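Local coordinates for protein gdp-l-fucose synthetase (Naegleria fowleri, PDB 6AQZ) that probably catalyses the epimerisation and NADPH-dependent reduction that complete GDP-L-fucose synthesis from GDP-4-keto-6-deoxymannose, and binds NADP in its Rossmann-type domain, at residues Thr20-Gln23 / Asp24-Ile27; Met164-Met167 / Leu168-Tyr172. One frame throughout, in Å; residues are numbered along the deposited sequence.

Contact 1. Residues Thr20-Gln23 / Asp24-Ile27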
loop_
_atom_site.group_PDB
_atom_site.type_symbol
_atom_site.label_atom_id
_atom_site.label_comp_id
_atom_site.label_asym_id
_atom_site.label_seq_id
_atom_site.Cartn_x
_atom_site.Cartn_y
_atom_site.Cartn_z
ATOM N N THR A 20 15.889 28.242 11.181
ATOM C CA THR A 20 16.976 28.991 10.564
ATOM C C THR A 20 18.121 28.019 10.321
ATOM O O THR A 20 18.682 27.464 11.273
ATOM C CB THR A 20 17.450 30.157 11.440
ATOM O OG1 THR A 20 18.231 29.652 12.535
ATOM C CG2 THR A 20 16.266 30.961 11.997
ATOM N N LEU A 21 18.453 27.802 9.056
ATOM C CA LEU A 21 19.543 26.902 8.716
ATOM C C LEU A 21 20.888 27.590 8.955
ATOM O O LEU A 21 21.022 28.809 8.806
ATOM C CB LEU A 21 19.429 26.440 7.260
ATOM C CG LEU A 21 18.447 25.325 6.866
ATOM C CD1 LEU A 21 17.058 25.621 7.351
ATOM C CD2 LEU A 21 18.418 25.138 5.354
ATOM N N THR A 22 21.885 26.796 9.335
ATOM C CA THR A 22 23.242 27.282 9.556
ATOM C C THR A 22 24.185 26.567 8.597
ATOM O O THR A 22 23.781 25.716 7.798
ATOM C CB THR A 22 23.716 27.061 10.991
ATOM O OG1 THR A 22 24.357 25.784 11.082
ATOM C CG2 THR A 22 22.553 27.121 11.961
ATOM N N GLN A 23 25.454 26.951 8.654
ATOM C CA GLN A 23 26.428 26.328 7.775
ATOM C C GLN A 23 26.662 24.871 8.119
ATOM O O GLN A 23 27.138 24.119 7.265
ATOM C CB GLN A 23 27.748 27.101 7.802
ATOM C CG GLN A 23 27.644 28.530 7.262
ATOM C CD GLN A 23 26.912 28.651 5.915
ATOM O OE1 GLN A 23 26.703 27.672 5.181
ATOM N NE2 GLN A 23 26.520 29.880 5.589
ATOM N N ASP A 24 26.299 24.447 9.326
ATOM C CA ASP A 24 26.504 23.060 9.713
ATOM C C ASP A 24 25.415 22.139 9.188
ATOM O O ASP A 24 25.569 20.915 9.269
ATOM C CB ASP A 24 26.598 22.945 11.233
ATOM C CG ASP A 24 28.001 23.181 11.738
ATOM O OD1 ASP A 24 28.944 22.631 11.116
ATOM O OD2 ASP A 24 28.168 23.923 12.735
ATOM N N ASP A 25 24.342 22.687 8.632
ATOM C CA ASP A 25 23.255 21.859 8.154
ATOM C C ASP A 25 23.591 21.271 6.798
ATOM O O ASP A 25 24.189 21.931 5.942
ATOM C CB ASP A 25 21.967 22.670 8.030
ATOM C CG ASP A 25 21.345 22.979 9.355
ATOM O OD1 ASP A 25 21.155 22.035 10.160
ATOM O OD2 ASP A 25 21.051 24.170 9.582
ATOM N N VAL A 26 23.133 20.045 6.592
ATOM C CA VAL A 26 23.299 19.318 5.348
ATOM C C VAL A 26 21.895 18.965 4.905
ATOM O O VAL A 26 21.158 18.318 5.655
ATOM C CB VAL A 26 24.148 18.048 5.540
ATOM C CG1 VAL A 26 24.421 17.369 4.219
ATOM C CG2 VAL A 26 25.438 18.347 6.290
ATOM N N ILE A 27 21.517 19.392 3.705
ATOM C CA ILE A 27 20.180 19.139 3.192
ATOM C C ILE A 27 20.319 18.231 1.985
ATOM O O ILE A 27 20.865 18.645 0.956
ATOM C CB ILE A 27 19.430 20.421 2.807
ATOM C CG1 ILE A 27 19.363 21.414 3.969
ATOM C CG2 ILE A 27 18.024 20.064 2.330
ATOM C CD1 ILE A 27 20.573 22.408 4.032
#
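The carboxylate of Asp25 lies across the backbone of Leu21 and Thr22, and its OD2 accepts the Thr22 N at 2.8 Å in a nearly straight bond, with an N-H...O angle of 169°. The nitrogen comes to the anti side of OD2, 22° out of the carboxylate plane. Asp25 reaches this position because its CG stands beside its own backbone N (chi1 -74°), folding the acid back toward the preceding residues. The bond has a backbone counterpart: Asp25 N donates to Thr22 O at 3.2 Å and closes a type I beta turn over Thr22-Asp25. Inside that turn the Thr22 side chain makes an ST turn, with OG1 accepting Asp24 N at 2.9 Å. Thr22 is thus tied through its N, O and OG1. The Leu21 side chain crosses that of Asp25 at about a right angle, its CB 3.6 Å from OD2, and then reaches on to meet Ile27 tip to tip, CD2 to CD1 at 3.7 Å. Polar turn and apolar contact therefore lie next to each other. The other carboxylate oxygen, OD1, is hydrogen-bonded to Thr79 OG1. The turn leads the chain into strand 26-30, whose Ile27 packs on Trp53 of strand 52-55 and Tyr80 of strand 80-83; these parallel strands both pair with strand 26-30, while Leu21 also touches Trp53.

Contact 2. Residues Met164-Met167 / Leu168-Tyr172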
loop_
_atom_site.group_PDB
_atom_site.type_symbol
_atom_site.label_atom_id
_atom_site.label_comp_id
_atom_site.label_asym_id
_atom_site.label_seq_id
_atom_site.Cartn_x
_atom_site.Cartn_y
_atom_site.Cartn_z
ATOM N N MET A 164 1.230 4.919 0.425
ATOM C CA MET A 164 2.033 4.219 1.423
ATOM C C MET A 164 3.286 5.004 1.825
ATOM O O MET A 164 3.821 4.772 2.915
ATOM C CB MET A 164 2.377 2.824 0.889
ATOM C CG MET A 164 1.133 1.916 0.697
ATOM S SD MET A 164 0.082 1.841 2.201
ATOM C CE MET A 164 -1.346 2.808 1.718
ATOM N N LEU A 165 3.736 5.952 0.993
ATOM C CA LEU A 165 4.771 6.899 1.410
ATOM C C LEU A 165 4.243 7.826 2.502
ATOM O O LEU A 165 4.933 8.088 3.497
ATOM C CB LEU A 165 5.289 7.686 0.192
ATOM C CG LEU A 165 6.118 8.987 0.297
ATOM C CD1 LEU A 165 7.385 8.781 1.114
ATOM C CD2 LEU A 165 6.511 9.496 -1.125
ATOM N N ASP A 166 3.016 8.317 2.331
ATOM C CA ASP A 166 2.371 9.099 3.368
ATOM C C ASP A 166 2.208 8.284 4.649
ATOM O O ASP A 166 2.535 8.770 5.746
ATOM C CB ASP A 166 1.021 9.614 2.867
ATOM C CG ASP A 166 0.163 10.201 4.000
ATOM O OD1 ASP A 166 0.585 11.203 4.600
ATOM O OD2 ASP A 166 -0.937 9.670 4.284
ATOM N N MET A 167 1.710 7.033 4.533
ATOM C CA MET A 167 1.504 6.213 5.737
ATOM C C MET A 167 2.826 5.900 6.416
ATOM O O MET A 167 2.942 6.020 7.637
ATOM C CB MET A 167 0.772 4.900 5.437
ATOM C CG MET A 167 -0.705 5.023 5.079
ATOM S SD MET A 167 -1.655 6.000 6.280
ATOM C CE MET A 167 -1.379 5.101 7.817
ATOM N N LEU A 168 3.856 5.553 5.638
ATOM C CA LEU A 168 5.131 5.209 6.255
ATOM C C LEU A 168 5.685 6.369 7.073
ATOM O O LEU A 168 6.282 6.153 8.135
ATOM C CB LEU A 168 6.142 4.779 5.186
ATOM C CG LEU A 168 7.476 4.331 5.811
ATOM C CD1 LEU A 168 7.260 3.269 6.899
ATOM C CD2 LEU A 168 8.452 3.842 4.731
ATOM N N GLY A 169 5.477 7.610 6.606
ATOM C CA GLY A 169 5.885 8.775 7.381
ATOM C C GLY A 169 5.131 8.883 8.699
ATOM O O GLY A 169 5.702 9.241 9.734
ATOM N N ARG A 170 3.823 8.623 8.669
ATOM C CA ARG A 170 3.064 8.682 9.910
ATOM C C ARG A 170 3.569 7.636 10.897
ATOM O O ARG A 170 3.749 7.923 12.086
ATOM C CB ARG A 170 1.580 8.482 9.614
ATOM C CG ARG A 170 1.005 9.481 8.626
ATOM C CD ARG A 170 -0.421 9.074 8.277
ATOM N NE ARG A 170 -0.984 9.903 7.225
ATOM C CZ ARG A 170 -1.769 10.953 7.430
ATOM N NH1 ARG A 170 -2.112 11.311 8.686
ATOM N NH2 ARG A 170 -2.232 11.625 6.377
ATOM N N TRP A 171 3.875 6.438 10.394
ATOM C CA TRP A 171 4.368 5.362 11.242
ATOM C C TRP A 171 5.762 5.680 11.780
ATOM O O TRP A 171 6.061 5.392 12.942
ATOM C CB TRP A 171 4.366 4.056 10.444
ATOM C CG TRP A 171 2.988 3.622 10.065
ATOM C CD1 TRP A 171 1.848 3.819 10.794
ATOM C CD2 TRP A 171 2.583 2.944 8.862
ATOM N NE1 TRP A 171 0.769 3.292 10.132
ATOM C CE2 TRP A 171 1.187 2.745 8.948
ATOM C CE3 TRP A 171 3.263 2.487 7.727
ATOM C CZ2 TRP A 171 0.457 2.099 7.952
ATOM C CZ3 TRP A 171 2.536 1.853 6.733
ATOM C CH2 TRP A 171 1.146 1.667 6.852
ATOM N N TYR A 172 6.619 6.310 10.971
ATOM C CA TYR A 172 7.921 6.702 11.507
ATOM C C TYR A 172 7.796 7.843 12.512
ATOM O O TYR A 172 8.611 7.929 13.434
ATOM C CB TYR A 172 8.909 7.093 10.398
ATOM C CG TYR A 172 9.762 5.929 9.940
ATOM C CD1 TYR A 172 10.481 5.172 10.861
ATOM C CD2 TYR A 172 9.869 5.599 8.584
ATOM C CE1 TYR A 172 11.261 4.117 10.450
ATOM C CE2 TYR A 172 10.652 4.543 8.165
ATOM C CZ TYR A 172 11.347 3.817 9.099
ATOM O OH TYR A 172 12.119 2.772 8.678
#
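Met167 places its own carbonyl oxygen over a face of the Trp171 indole, 3.2 Å above the ring plane, while that same O accepts Trp171 N at 2.9 Å as an ordinary i to i+4 bond of the alpha helix 156-179 in this Rossmann-type domain. More of Met167 lies on this face. Its CB stands 3.7 Å from the centroid of the Trp171 six-membered ring and 17° off the normal, a CH-pi contact. Bends at chi2 and chi3 then curl the chain back, bringing CE to 3.5 Å from Trp171 CZ2. The sulfur makes a longer, oblique Met-aromatic contact, SD lying 5.3 Å from the centroid of the six-membered ring. Trp171 NE1 bonds to Asn156 OD1 of the second subunit, whose Trp102 also meets the indole and whose Lys98 packs on it, consistent with the helical dimer interface of extended short-chain dehydrogenases. One residue earlier in each segment, Asp166 and Arg170 form an i to i+4 salt bridge. His147 NE2 is hydrogen-bonded to Asp166 OD2, and Arg170 NH1 forms a second salt bridge, to Glu258 OE2. Carboxylate and guanidinium planes stand 88° apart, yet Asp166 OD2 is nearly in the guanidinium plane, taking NE at 3.0 Å from above the carboxylate and NH2 at 3.1 Å on its syn lone pair.

Contacts 1 and 2 are both local, but they hold different elements: residues 20-27 form a loop and the start of strand 26-30, whereas residues 164-172 lie wholly within helix 156-179. Their centres are 25 Å apart and their nearest atoms about 16 Å, so they do not touch. Contact 1 is largely at the surface, with burial confined to Asp25 and Ile27, and no other chain of the assembly reaches it. Seven of the eight touching residues of contact 2 are buried, and the second subunit supplies part of the cover. In the first, a carboxylate is bonded to a backbone amide and a threonine hydroxyl; in the second, a carboxylate meets a guanidinium and a histidine, beside a methionine packed on an indole.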